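Long-range contacts in penicillin-binding protein activator LpoA (PDB 6DR3), which activates penicillin-binding protein 1A, stimulating its transpeptidase activity in vitro and thereby regulating peptidoglycan synthesis: residues Y9-A14 with D100-Q105; F20-M25 with L38-A43; T32-Q37 with Q59-L64; L75-K80 with N91-I96; L125-I130 with A167-L172. All coordinates share one frame; numbering follows the deposited sequence.

Interaction 1: Y9-A14 with D100-Q105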
# COMPACT_ATOMS: atom_id res chain seq x y z
N TYR A 9 -7.80 10.93 12.97
CA TYR A 9 -7.72 9.48 12.89
C TYR A 9 -8.43 8.97 11.64
O TYR A 9 -7.90 8.13 10.90
CB TYR A 9 -8.32 8.85 14.15
CG TYR A 9 -7.93 9.56 15.43
CD1 TYR A 9 -6.67 9.38 15.99
CD2 TYR A 9 -8.82 10.40 16.07
CE1 TYR A 9 -6.31 10.03 17.16
CE2 TYR A 9 -8.47 11.06 17.24
CZ TYR A 9 -7.22 10.87 17.78
OH TYR A 9 -6.88 11.52 18.94
N MET A 10 -9.64 9.47 11.39
CA MET A 10 -10.37 9.08 10.19
C MET A 10 -9.56 9.36 8.94
O MET A 10 -9.49 8.52 8.03
CB MET A 10 -11.71 9.82 10.14
CG MET A 10 -12.67 9.30 9.07
SD MET A 10 -13.25 7.63 9.40
CE MET A 10 -14.31 7.92 10.81
N GLN A 11 -8.93 10.54 8.87
CA GLN A 11 -8.13 10.91 7.71
C GLN A 11 -6.75 10.26 7.69
O GLN A 11 -6.05 10.37 6.68
CB GLN A 11 -7.97 12.43 7.66
CG GLN A 11 -9.24 13.18 7.29
CD GLN A 11 -9.05 14.68 7.29
OE1 GLN A 11 -8.05 15.19 7.81
NE2 GLN A 11 -10.01 15.40 6.72
N GLY A 12 -6.35 9.60 8.77
CA GLY A 12 -5.05 8.95 8.81
C GLY A 12 -3.90 9.86 9.16
O GLY A 12 -2.74 9.44 9.02
N THR A 13 -4.17 11.10 9.58
CA THR A 13 -3.12 12.00 10.03
C THR A 13 -2.75 11.77 11.49
O THR A 13 -1.82 12.41 11.99
CB THR A 13 -3.56 13.45 9.83
OG1 THR A 13 -4.84 13.66 10.45
CG2 THR A 13 -3.66 13.77 8.34
N ALA A 14 -3.47 10.88 12.17
CA ALA A 14 -3.13 10.42 13.51
C ALA A 14 -3.57 8.97 13.62
O ALA A 14 -4.47 8.53 12.89
CB ALA A 14 -3.79 11.28 14.59
N ASP A 100 -12.28 8.36 -6.18
CA ASP A 100 -13.30 8.85 -5.26
C ASP A 100 -12.91 8.71 -3.79
O ASP A 100 -13.76 8.90 -2.92
CB ASP A 100 -14.62 8.12 -5.51
CG ASP A 100 -15.07 8.21 -6.95
OD1 ASP A 100 -14.36 8.85 -7.76
OD2 ASP A 100 -16.13 7.64 -7.29
N LEU A 101 -11.65 8.38 -3.50
CA LEU A 101 -11.19 8.17 -2.14
C LEU A 101 -10.16 9.24 -1.76
O LEU A 101 -9.51 9.83 -2.62
CB LEU A 101 -10.58 6.78 -1.98
CG LEU A 101 -11.38 5.61 -2.54
CD1 LEU A 101 -10.62 4.30 -2.35
CD2 LEU A 101 -12.76 5.52 -1.90
N GLU A 102 -10.04 9.47 -0.45
CA GLU A 102 -9.00 10.36 0.05
C GLU A 102 -7.66 9.64 0.07
O GLU A 102 -7.57 8.42 -0.09
CB GLU A 102 -9.36 10.86 1.45
CG GLU A 102 -10.70 11.59 1.52
CD GLU A 102 -10.93 12.26 2.86
OE1 GLU A 102 -9.95 12.75 3.46
OE2 GLU A 102 -12.09 12.29 3.31
N GLN A 103 -6.59 10.41 0.27
CA GLN A 103 -5.24 9.86 0.16
C GLN A 103 -5.06 8.66 1.08
O GLN A 103 -4.64 7.58 0.64
CB GLN A 103 -4.19 10.94 0.47
CG GLN A 103 -2.76 10.41 0.39
CD GLN A 103 -1.72 11.52 0.45
OE1 GLN A 103 -1.04 11.80 -0.53
NE2 GLN A 103 -1.59 12.14 1.62
N ASN A 104 -5.34 8.83 2.38
CA ASN A 104 -5.23 7.71 3.31
C ASN A 104 -6.01 6.51 2.81
O ASN A 104 -5.54 5.37 2.90
CB ASN A 104 -5.73 8.13 4.69
CG ASN A 104 -5.99 6.93 5.60
OD1 ASN A 104 -7.15 6.54 5.82
ND2 ASN A 104 -4.93 6.34 6.12
N GLN A 105 -7.22 6.74 2.28
CA GLN A 105 -8.02 5.64 1.74
C GLN A 105 -7.38 5.06 0.48
O GLN A 105 -7.37 3.84 0.30
CB GLN A 105 -9.44 6.12 1.46
CG GLN A 105 -10.29 6.32 2.70
CD GLN A 105 -11.71 6.76 2.37
OE1 GLN A 105 -11.94 7.50 1.42
NE2 GLN A 105 -12.66 6.28 3.16
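The carboxamide of Asn104 turns one face to the backbone at the end of helix 7-11. Gly12 CA stands over that face, 3.9 Å from Asn104 CG and nearly along the plane normal. The carbonyl oxygens of Met10 and Gln11 approach from the same side, Met10 O lying 3.8 Å from Asn104 OD1. Glu102 brings its carboxylate to the aliphatic part of Gln11, OE1 lying 3.9 Å from Gln11 CG; the Gln11 amide and the Glu102 carboxylate are turned 74° apart. The tightest approach is Asn104 CB to Gln11 O, 3.0 Å. With CG anti to the backbone nitrogen (chi1 165°), the Asn104 amide swings past that carbonyl toward Gly12. Two helix ends meet here. Gly12 closes helix 7-11 in a Schellman motif, with positive phi (82°) and a bond from Gly12 N to Tyr9 O of 3.0 Å. Glu102 is the N-cap of helix 103-117, where its backbone N donates a weak bond to Gln105 OE1 (3.3 Å). Gln105 NE2 turns to Glu71 instead, and Arg42 of helix 30-47 supplies the donor for Met10 O. The groups that meet are mostly polar, yet no hydrogen bond links the two segments; the evidence is of van der Waals fit at the surface, with the stronger polar ties directed to helices 30-47 and 66-82.

Interaction 2: F20-M25 with L38-A43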
# COMPACT_ATOMS: atom_id res chain seq x y z
N PHE A 20 -8.47 2.52 22.32
CA PHE A 20 -8.80 3.94 22.36
C PHE A 20 -10.09 4.23 21.61
O PHE A 20 -11.00 4.87 22.13
CB PHE A 20 -7.64 4.74 21.78
CG PHE A 20 -7.87 6.23 21.75
CD1 PHE A 20 -7.67 6.99 22.89
CD2 PHE A 20 -8.27 6.86 20.59
CE1 PHE A 20 -7.88 8.36 22.87
CE2 PHE A 20 -8.48 8.22 20.56
CZ PHE A 20 -8.28 8.97 21.70
N TYR A 21 -10.19 3.74 20.37
CA TYR A 21 -11.38 4.00 19.56
C TYR A 21 -12.63 3.44 20.21
O TYR A 21 -13.68 4.08 20.20
CB TYR A 21 -11.20 3.41 18.16
CG TYR A 21 -10.09 4.04 17.34
CD1 TYR A 21 -9.82 5.40 17.43
CD2 TYR A 21 -9.32 3.27 16.48
CE1 TYR A 21 -8.81 5.98 16.67
CE2 TYR A 21 -8.31 3.84 15.73
CZ TYR A 21 -8.05 5.19 15.83
OH TYR A 21 -7.05 5.74 15.07
N LEU A 22 -12.54 2.23 20.77
CA LEU A 22 -13.69 1.63 21.43
C LEU A 22 -14.10 2.43 22.66
O LEU A 22 -15.30 2.58 22.94
CB LEU A 22 -13.39 0.18 21.80
CG LEU A 22 -13.22 -0.79 20.62
CD1 LEU A 22 -12.67 -2.12 21.08
CD2 LEU A 22 -14.54 -0.98 19.88
N GLN A 23 -13.12 2.96 23.39
CA GLN A 23 -13.44 3.79 24.55
C GLN A 23 -14.17 5.06 24.13
O GLN A 23 -15.15 5.46 24.76
CB GLN A 23 -12.16 4.14 25.31
CG GLN A 23 -12.37 5.01 26.54
CD GLN A 23 -13.25 4.34 27.59
OE1 GLN A 23 -14.37 4.77 27.83
NE2 GLN A 23 -12.73 3.29 28.21
N GLN A 24 -13.70 5.71 23.06
CA GLN A 24 -14.37 6.91 22.57
C GLN A 24 -15.75 6.56 22.02
O GLN A 24 -16.70 7.33 22.19
CB GLN A 24 -13.53 7.59 21.49
CG GLN A 24 -12.13 7.98 21.94
CD GLN A 24 -12.15 8.86 23.17
OE1 GLN A 24 -12.83 9.89 23.21
NE2 GLN A 24 -11.41 8.46 24.20
N MET A 25 -15.87 5.41 21.35
CA MET A 25 -17.17 4.98 20.84
C MET A 25 -18.19 4.90 21.96
O MET A 25 -19.36 5.26 21.77
CB MET A 25 -17.03 3.63 20.14
CG MET A 25 -18.31 3.12 19.51
SD MET A 25 -18.08 1.55 18.65
CE MET A 25 -17.87 0.42 20.03
N LEU A 38 -16.27 3.07 13.03
CA LEU A 38 -15.53 2.76 11.81
C LEU A 38 -14.04 2.68 12.09
O LEU A 38 -13.34 1.84 11.52
CB LEU A 38 -15.81 3.82 10.74
CG LEU A 38 -17.20 3.79 10.11
CD1 LEU A 38 -17.45 5.07 9.34
CD2 LEU A 38 -17.35 2.58 9.20
N LEU A 39 -13.53 3.54 12.97
CA LEU A 39 -12.11 3.52 13.30
C LEU A 39 -11.75 2.28 14.12
O LEU A 39 -10.70 1.67 13.91
CB LEU A 39 -11.73 4.79 14.05
CG LEU A 39 -11.58 6.03 13.16
CD1 LEU A 39 -11.75 7.31 13.95
CD2 LEU A 39 -10.22 6.00 12.47
N ALA A 40 -12.63 1.89 15.06
CA ALA A 40 -12.40 0.67 15.82
C ALA A 40 -12.29 -0.53 14.89
O ALA A 40 -11.41 -1.38 15.07
CB ALA A 40 -13.52 0.46 16.83
N ILE A 41 -13.17 -0.62 13.90
CA ILE A 41 -13.10 -1.71 12.92
C ILE A 41 -11.75 -1.70 12.23
O ILE A 41 -11.09 -2.73 12.09
CB ILE A 41 -14.26 -1.59 11.91
CG1 ILE A 41 -15.61 -1.70 12.63
CG2 ILE A 41 -14.15 -2.68 10.83
CD1 ILE A 41 -16.77 -1.20 11.80
N ARG A 42 -11.31 -0.52 11.77
CA ARG A 42 -10.03 -0.40 11.09
C ARG A 42 -8.89 -0.89 11.96
O ARG A 42 -8.01 -1.63 11.50
CB ARG A 42 -9.80 1.05 10.67
CG ARG A 42 -8.63 1.25 9.71
CD ARG A 42 -8.20 2.72 9.65
NE ARG A 42 -9.29 3.61 9.26
CZ ARG A 42 -9.14 4.91 9.00
NH1 ARG A 42 -7.94 5.47 9.09
NH2 ARG A 42 -10.18 5.64 8.65
N ALA A 43 -8.89 -0.50 13.24
CA ALA A 43 -7.81 -0.90 14.14
C ALA A 43 -7.90 -2.38 14.49
O ALA A 43 -6.87 -3.07 14.55
CB ALA A 43 -7.84 -0.05 15.40
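Tyr21 lays its ring flat over the flank of helix 30-47, with Leu39 CB 3.7 Å from the ring centroid and just 9° off the ring normal. This is a CH-pi contact over the middle of one face. The Leu39 side chain runs on obliquely beneath the ring, bringing CD2 to 4.1 Å from Tyr21 CZ. Ala43 comes from another direction, its CB near the ring plane at the edge, 3.8 Å from Tyr21 CD2. Tyr21 CG lies beside its own backbone N (chi1 -65°), which carries the ring across the partner helix and puts CD2 3.3 Å from Leu39 O. On the next position Leu22 reaches with one branch, CD2 meeting Ala40 CB at 3.5 Å. The small Ala40 lets the backbones close in: Tyr21 CA and Ala40 CA are 5.1 Å apart, and the short axes approach to 8.4 Å. Their N-to-C directions differ by 160°, so helices 18-25 and 30-47 form a nearly antiparallel hairpin. The ring is fixed at its far end by a bond between Tyr21 OH and Ala16 N. Leu56 of helix 50-58 packs on both Leu22 and Ala40, while Leu38 and Ile41 turn to Leu75 of helix 66-82.

Interaction 3: T32-Q37 with Q59-L64; sequences TRINWQ and QLPQEL
Gln37 NE2 serves two backbone carbonyls at the end of helix 50-58: it donates to Leu56 O and, more weakly, to Gln59 O at 3.3 Å. The latter bond is long but straight, with an angle of 167° at the hydrogen. Leu60 N lies 3.4 Å from the same Gln37 NE2, yet both are donors and no bond joins them. The amide gets this far because Gln37 CG is anti to its own nitrogen (chi1 -176°) and the chain beyond is extended, making a buried arm that projects from helix 30-47. Along this arm the Leu60 side chain slides in the opposite direction, with Leu60 CD2 packed 3.5 Å from Gln37 CD. In this helical, TPR-like domain, the segment 59-64 is the connection between helices 50-58 and 66-82, and the polar clasp fastens its start to the preceding hairpin. The later part is held by apolar packing. Ile34 and Pro61 point at each other tip to tip, Ile34 CD1 standing 3.7 Å from Pro61 CG. The other branch of Ile34 turns to Leu64, CG2 meeting CD2 of that leucine at 3.6 Å as the two side chains cross. Between these two partners the chain bends sharply in an inverse gamma turn centred on Glu63, with a weak bond from Leu64 N to Gln62 O. Leu64 also packs on Arg69 and Lys72, and Leu60 on Lys72, all from helix 66-82.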
# COMPACT_ATOMS: atom_id res chain seq x y z
N THR A 32 -20.93 10.93 15.50
CA THR A 32 -19.67 10.85 16.22
C THR A 32 -19.37 9.41 16.61
O THR A 32 -18.23 8.94 16.47
CB THR A 32 -19.71 11.74 17.46
OG1 THR A 32 -20.00 13.09 17.07
CG2 THR A 32 -18.38 11.72 18.21
N ARG A 33 -20.38 8.68 17.09
CA ARG A 33 -20.20 7.29 17.47
C ARG A 33 -19.89 6.42 16.26
O ARG A 33 -19.03 5.54 16.32
CB ARG A 33 -21.44 6.78 18.20
CG ARG A 33 -21.31 5.38 18.77
CD ARG A 33 -22.65 4.86 19.26
NE ARG A 33 -22.53 3.56 19.90
CZ ARG A 33 -22.28 3.37 21.19
NH1 ARG A 33 -22.11 4.40 22.01
NH2 ARG A 33 -22.19 2.13 21.67
N ILE A 34 -20.59 6.65 15.14
CA ILE A 34 -20.34 5.87 13.93
C ILE A 34 -18.89 6.04 13.49
O ILE A 34 -18.22 5.06 13.11
CB ILE A 34 -21.31 6.28 12.81
CG1 ILE A 34 -22.73 5.82 13.15
CG2 ILE A 34 -20.87 5.71 11.46
CD1 ILE A 34 -23.80 6.33 12.20
N ASN A 35 -18.37 7.27 13.52
CA ASN A 35 -17.00 7.50 13.10
C ASN A 35 -16.02 6.73 13.98
O ASN A 35 -15.10 6.07 13.48
CB ASN A 35 -16.69 9.00 13.12
CG ASN A 35 -17.46 9.76 12.05
OD1 ASN A 35 -17.83 9.20 11.02
ND2 ASN A 35 -17.70 11.04 12.30
N TRP A 36 -16.19 6.81 15.30
CA TRP A 36 -15.35 6.02 16.20
C TRP A 36 -15.51 4.54 15.92
O TRP A 36 -14.53 3.78 15.96
CB TRP A 36 -15.70 6.32 17.66
CG TRP A 36 -15.25 7.67 18.16
CD1 TRP A 36 -16.02 8.64 18.72
CD2 TRP A 36 -13.91 8.19 18.15
NE1 TRP A 36 -15.26 9.73 19.07
CE2 TRP A 36 -13.95 9.48 18.72
CE3 TRP A 36 -12.67 7.69 17.72
CZ2 TRP A 36 -12.82 10.27 18.87
CZ3 TRP A 36 -11.55 8.48 17.87
CH2 TRP A 36 -11.63 9.76 18.44
N GLN A 37 -16.73 4.10 15.63
CA GLN A 37 -16.97 2.69 15.34
C GLN A 37 -16.23 2.25 14.08
O GLN A 37 -15.60 1.19 14.05
CB GLN A 37 -18.47 2.43 15.20
CG GLN A 37 -18.83 0.97 14.98
CD GLN A 37 -20.33 0.75 15.02
OE1 GLN A 37 -21.10 1.66 15.32
NE2 GLN A 37 -20.75 -0.47 14.72
N GLN A 59 -22.56 -4.50 13.16
CA GLN A 59 -23.37 -3.65 14.02
C GLN A 59 -23.40 -2.20 13.55
O GLN A 59 -23.94 -1.34 14.25
CB GLN A 59 -22.87 -3.71 15.46
CG GLN A 59 -23.07 -5.06 16.13
CD GLN A 59 -22.66 -5.06 17.59
OE1 GLN A 59 -22.48 -4.01 18.19
NE2 GLN A 59 -22.52 -6.25 18.16
N LEU A 60 -22.83 -1.91 12.38
CA LEU A 60 -22.89 -0.55 11.85
C LEU A 60 -24.33 -0.19 11.51
O LEU A 60 -25.06 -1.01 10.95
CB LEU A 60 -22.01 -0.42 10.61
CG LEU A 60 -20.51 -0.30 10.85
CD1 LEU A 60 -19.73 -0.47 9.55
CD2 LEU A 60 -20.18 1.04 11.50
N PRO A 61 -24.77 1.03 11.82
CA PRO A 61 -26.12 1.44 11.42
C PRO A 61 -26.30 1.40 9.91
O PRO A 61 -25.34 1.50 9.14
CB PRO A 61 -26.24 2.87 11.96
CG PRO A 61 -25.22 2.96 13.03
CD PRO A 61 -24.09 2.08 12.60
N GLN A 62 -27.55 1.25 9.49
CA GLN A 62 -27.86 1.28 8.06
C GLN A 62 -27.79 2.70 7.51
O GLN A 62 -27.45 2.88 6.33
CB GLN A 62 -29.24 0.68 7.81
CG GLN A 62 -29.35 -0.80 8.16
CD GLN A 62 -30.75 -1.34 7.98
OE1 GLN A 62 -31.73 -0.76 8.46
NE2 GLN A 62 -30.87 -2.47 7.28
N GLU A 63 -28.09 3.70 8.33
CA GLU A 63 -28.11 5.10 7.89
C GLU A 63 -26.71 5.69 8.06
O GLU A 63 -26.37 6.26 9.09
CB GLU A 63 -29.14 5.90 8.69
CG GLU A 63 -30.54 5.88 8.10
CD GLU A 63 -31.55 6.61 8.97
OE1 GLU A 63 -31.33 6.69 10.20
OE2 GLU A 63 -32.55 7.11 8.42
N LEU A 64 -25.90 5.55 7.02
CA LEU A 64 -24.57 6.15 6.96
C LEU A 64 -24.55 7.27 5.92
O LEU A 64 -25.24 7.19 4.90
CB LEU A 64 -23.51 5.11 6.62
CG LEU A 64 -23.44 3.86 7.51
CD1 LEU A 64 -22.55 2.81 6.87
CD2 LEU A 64 -22.93 4.22 8.90

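Interaction 4: L75-K80 with N91-I96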
# COMPACT_ATOMS: atom_id res chain seq x y z
N LEU A 75 -13.39 -0.94 4.44
CA LEU A 75 -13.23 -1.89 5.54
C LEU A 75 -13.69 -3.28 5.14
O LEU A 75 -13.14 -4.28 5.63
CB LEU A 75 -14.01 -1.40 6.76
CG LEU A 75 -13.53 -0.10 7.41
CD1 LEU A 75 -14.56 0.38 8.43
CD2 LEU A 75 -12.18 -0.28 8.07
N ALA A 76 -14.70 -3.38 4.27
CA ALA A 76 -15.16 -4.68 3.82
C ALA A 76 -14.05 -5.44 3.10
O ALA A 76 -13.93 -6.66 3.26
CB ALA A 76 -16.37 -4.52 2.90
N VAL A 77 -13.24 -4.74 2.31
CA VAL A 77 -12.13 -5.39 1.62
C VAL A 77 -11.09 -5.87 2.62
O VAL A 77 -10.62 -7.02 2.56
CB VAL A 77 -11.50 -4.43 0.59
CG1 VAL A 77 -10.28 -5.06 -0.07
CG2 VAL A 77 -12.53 -4.03 -0.46
N GLU A 78 -10.71 -5.00 3.56
CA GLU A 78 -9.69 -5.37 4.54
C GLU A 78 -10.13 -6.56 5.38
O GLU A 78 -9.31 -7.42 5.73
CB GLU A 78 -9.37 -4.16 5.42
CG GLU A 78 -8.84 -2.96 4.64
CD GLU A 78 -8.54 -1.76 5.53
OE1 GLU A 78 -9.23 -1.58 6.55
OE2 GLU A 78 -7.59 -1.01 5.20
N ILE A 79 -11.42 -6.63 5.70
CA ILE A 79 -11.93 -7.76 6.47
C ILE A 79 -11.81 -9.05 5.67
O ILE A 79 -11.34 -10.07 6.17
CB ILE A 79 -13.38 -7.49 6.92
CG1 ILE A 79 -13.40 -6.42 8.01
CG2 ILE A 79 -14.06 -8.78 7.42
CD1 ILE A 79 -14.78 -5.93 8.40
N LYS A 80 -12.23 -9.02 4.40
CA LYS A 80 -12.17 -10.23 3.59
C LYS A 80 -10.73 -10.70 3.39
O LYS A 80 -10.46 -11.90 3.34
CB LYS A 80 -12.86 -10.00 2.24
CG LYS A 80 -14.37 -9.95 2.36
CD LYS A 80 -15.05 -10.05 1.01
CE LYS A 80 -16.57 -10.01 1.16
NZ LYS A 80 -17.07 -11.14 2.00
N ASN A 91 -13.14 -9.19 -5.80
CA ASN A 91 -14.44 -8.80 -6.35
C ASN A 91 -14.87 -7.43 -5.83
O ASN A 91 -15.39 -6.61 -6.59
CB ASN A 91 -15.49 -9.85 -6.00
CG ASN A 91 -15.22 -11.19 -6.66
OD1 ASN A 91 -14.58 -11.26 -7.71
ND2 ASN A 91 -15.71 -12.26 -6.05
N LEU A 92 -14.66 -7.17 -4.54
CA LEU A 92 -15.03 -5.87 -3.98
C LEU A 92 -14.11 -4.77 -4.48
O LEU A 92 -14.58 -3.67 -4.82
CB LEU A 92 -15.01 -5.93 -2.45
CG LEU A 92 -16.01 -6.89 -1.79
CD1 LEU A 92 -15.84 -6.85 -0.28
CD2 LEU A 92 -17.44 -6.56 -2.17
N LEU A 93 -12.81 -5.04 -4.54
CA LEU A 93 -11.86 -4.04 -5.03
C LEU A 93 -12.21 -3.59 -6.45
O LEU A 93 -12.10 -2.40 -6.78
CB LEU A 93 -10.44 -4.59 -4.99
CG LEU A 93 -9.73 -4.55 -3.63
CD1 LEU A 93 -8.49 -5.43 -3.65
CD2 LEU A 93 -9.36 -3.13 -3.27
N ALA A 94 -12.64 -4.53 -7.30
CA ALA A 94 -12.95 -4.19 -8.68
C ALA A 94 -14.12 -3.22 -8.79
O ALA A 94 -14.27 -2.56 -9.82
CB ALA A 94 -13.26 -5.46 -9.48
N LYS A 95 -14.95 -3.12 -7.75
CA LYS A 95 -16.11 -2.25 -7.76
C LYS A 95 -15.83 -0.88 -7.15
O LYS A 95 -16.77 -0.10 -6.95
CB LYS A 95 -17.26 -2.92 -7.00
CG LYS A 95 -17.75 -4.21 -7.63
CD LYS A 95 -18.35 -5.13 -6.58
CE LYS A 95 -18.97 -6.37 -7.21
NZ LYS A 95 -19.57 -7.26 -6.19
N ILE A 96 -14.57 -0.57 -6.84
CA ILE A 96 -14.20 0.68 -6.19
C ILE A 96 -13.42 1.54 -7.18
O ILE A 96 -12.54 1.04 -7.88
CB ILE A 96 -13.37 0.42 -4.92
CG1 ILE A 96 -14.20 -0.37 -3.90
CG2 ILE A 96 -12.89 1.74 -4.31
CD1 ILE A 96 -13.43 -0.82 -2.68
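Val77 and Leu92 carry most of the apolar packing, their side chains passing in opposite directions with Val77 CG2 3.7 Å from Leu92 CB. Val77 divides its branches between partners. CG1 sits anti to the valine nitrogen (chi1 176°) and meets Leu93 CG at 3.6 Å, the two side chains crossing at about a right angle; CG2, besides touching Leu92, lies 4.0 Å from Ile96 CD1. Ala76 CB adds a lighter touch on Leu92 CD1 at 4.0 Å. These contacts join two helices consecutive in the chain, 66-82 and 86-93, in this TPR-like helical domain. Helix 103-117 lies beside the pair, and its Ala112 packs on both Val77 and Leu93. A second kind of contact uses the aliphatic part of a charged side chain: Lys80 crosses Leu92 at about a right angle, its CD 3.5 Å from Leu92 CD1, and CE is equally near. The Lys80 chain is extended until it bends at its last torsion (chi4 -60°), and its NZ has a long, weak ion pair with Asp85. Backbone bonds account for the third kind, here within a segment: Ile96 N to Leu93 O (3.1 Å) closes a type I turn that brings Ile96 round toward Val77.

Interaction 5: L125-I130 with A167-L172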
# COMPACT_ATOMS: atom_id res chain seq x y z
N LEU A 125 1.35 -6.17 -9.51
CA LEU A 125 1.90 -5.82 -8.21
C LEU A 125 2.80 -4.59 -8.31
O LEU A 125 2.74 -3.71 -7.45
CB LEU A 125 2.67 -7.00 -7.62
CG LEU A 125 3.38 -6.73 -6.29
CD1 LEU A 125 2.39 -6.30 -5.21
CD2 LEU A 125 4.15 -7.96 -5.85
N LEU A 126 3.64 -4.54 -9.34
CA LEU A 126 4.50 -3.37 -9.53
C LEU A 126 3.68 -2.10 -9.66
O LEU A 126 3.97 -1.09 -9.02
CB LEU A 126 5.39 -3.58 -10.76
CG LEU A 126 6.39 -4.73 -10.67
CD1 LEU A 126 7.09 -4.95 -12.00
CD2 LEU A 126 7.42 -4.47 -9.57
N ARG A 127 2.62 -2.14 -10.48
CA ARG A 127 1.78 -0.97 -10.65
C ARG A 127 1.13 -0.55 -9.34
O ARG A 127 0.99 0.65 -9.06
CB ARG A 127 0.70 -1.25 -11.71
CG ARG A 127 1.22 -1.30 -13.14
CD ARG A 127 0.06 -1.35 -14.13
NE ARG A 127 0.50 -1.16 -15.51
CZ ARG A 127 0.44 -2.08 -16.48
NH1 ARG A 127 -0.04 -3.30 -16.24
NH2 ARG A 127 0.87 -1.78 -17.69
N ALA A 128 0.73 -1.52 -8.51
CA ALA A 128 0.09 -1.19 -7.24
C ALA A 128 1.09 -0.54 -6.29
O ALA A 128 0.78 0.46 -5.63
CB ALA A 128 -0.51 -2.44 -6.62
N LEU A 129 2.30 -1.10 -6.19
CA LEU A 129 3.33 -0.49 -5.37
C LEU A 129 3.67 0.91 -5.87
O LEU A 129 3.85 1.84 -5.08
CB LEU A 129 4.58 -1.37 -5.37
CG LEU A 129 4.48 -2.67 -4.58
CD1 LEU A 129 5.58 -3.63 -5.00
CD2 LEU A 129 4.55 -2.39 -3.09
N ILE A 130 3.76 1.08 -7.20
CA ILE A 130 4.12 2.37 -7.77
C ILE A 130 3.00 3.39 -7.54
O ILE A 130 3.27 4.56 -7.26
CB ILE A 130 4.45 2.21 -9.26
CG1 ILE A 130 5.76 1.43 -9.42
CG2 ILE A 130 4.57 3.57 -9.95
CD1 ILE A 130 6.02 0.94 -10.83
N ALA A 167 3.07 3.98 -22.42
CA ALA A 167 4.01 5.07 -22.69
C ALA A 167 4.13 6.03 -21.52
O ALA A 167 5.19 6.62 -21.31
CB ALA A 167 3.58 5.82 -23.95
N ASP A 168 3.06 6.19 -20.74
CA ASP A 168 3.03 7.16 -19.65
C ASP A 168 3.48 6.57 -18.32
O ASP A 168 3.32 7.23 -17.28
CB ASP A 168 1.63 7.75 -19.51
CG ASP A 168 0.58 6.71 -19.16
OD1 ASP A 168 0.93 5.52 -19.07
OD2 ASP A 168 -0.59 7.09 -18.99
N GLU A 169 4.03 5.36 -18.31
CA GLU A 169 4.51 4.73 -17.07
C GLU A 169 6.02 4.91 -16.96
O GLU A 169 6.81 3.97 -17.06
CB GLU A 169 4.11 3.26 -17.04
CG GLU A 169 2.63 3.02 -16.86
CD GLU A 169 2.28 1.54 -16.83
OE1 GLU A 169 2.37 0.88 -17.88
OE2 GLU A 169 1.94 1.04 -15.74
N ASN A 170 6.43 6.17 -16.74
CA ASN A 170 7.85 6.48 -16.71
C ASN A 170 8.51 5.96 -15.43
O ASN A 170 9.70 5.64 -15.45
CB ASN A 170 8.07 7.99 -16.83
CG ASN A 170 9.49 8.33 -17.26
OD1 ASN A 170 10.09 7.64 -18.09
ND2 ASN A 170 10.04 9.40 -16.70
N ILE A 171 7.77 5.89 -14.33
CA ILE A 171 8.35 5.35 -13.10
C ILE A 171 8.58 3.85 -13.24
O ILE A 171 9.65 3.34 -12.90
CB ILE A 171 7.45 5.68 -11.89
CG1 ILE A 171 7.54 7.19 -11.58
CG2 ILE A 171 7.86 4.85 -10.66
CD1 ILE A 171 6.65 7.66 -10.44
N LEU A 172 7.59 3.13 -13.76
CA LEU A 172 7.76 1.70 -14.00
C LEU A 172 8.88 1.45 -15.00
O LEU A 172 9.70 0.54 -14.81
CB LEU A 172 6.45 1.08 -14.49
CG LEU A 172 6.48 -0.41 -14.80
CD1 LEU A 172 6.92 -1.22 -13.59
CD2 LEU A 172 5.12 -0.88 -15.29
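Ile130 and Leu172 form the tight apolar part of this contact, crossing at about a right angle with Ile130 CD1 3.6 Å from Leu172 CD1. The other Ile130 branch, CG2, meets Ile171 CG2, also at 3.6 Å, where the two isoleucines slide past each other. Leu172 has CG anti to its nitrogen (chi1 179°), which brings its CD1 between the helices. There it also touches Leu126 CB at 4.0 Å, on the side where Leu126 is buried against Ala151 and Leu152. The contact thus joins the middle of helix 123-132 to the first turn of helix 170-185, with helix 138-153 behind, as part of the all-helical, TPR-like packing. Toward solvent, hydrocarbon gives way to charge and fit becomes looser, Arg127 CG reaching Leu172 CD2 only at 4.5 Å. Here the partly exposed Arg127 grips Glu169, the N-cap residue, side-on with two nitrogens. NE takes OE2 of Glu169 at 2.6 Å, and NH2 takes OE1 of Glu169 at 3.1 Å. Both oxygens are met on their syn sides, and the guanidinium and carboxylate planes lie within 6° of each other. Glu169 OE1 accepts a further bond from Asn166 N, which helps fix the turn of the carboxylate.

In the fold
Interactions 2 and 3 share helix 30-47, have centres about 11 Å apart, and alternate along the chain, so segments 20-25, 32-37, 38-43 and 59-64 interlock. Interaction 4 follows in sequence and meets interaction 2 through Leu75 against Leu38 and Ile41. Interaction 1 spans all three: its segments, 9-14 and 100-105, lie on either side of them in the chain and bring helices 7-11 and 103-117 together, with Arg42 of interaction 2 bonded to Met10 O. Interaction 5 comes last, its centre about 35 Å from that of interaction 2 and across the chain's centre. The contacts thus trace successive helices along the elongated, helical amino-terminal domain of LpoA.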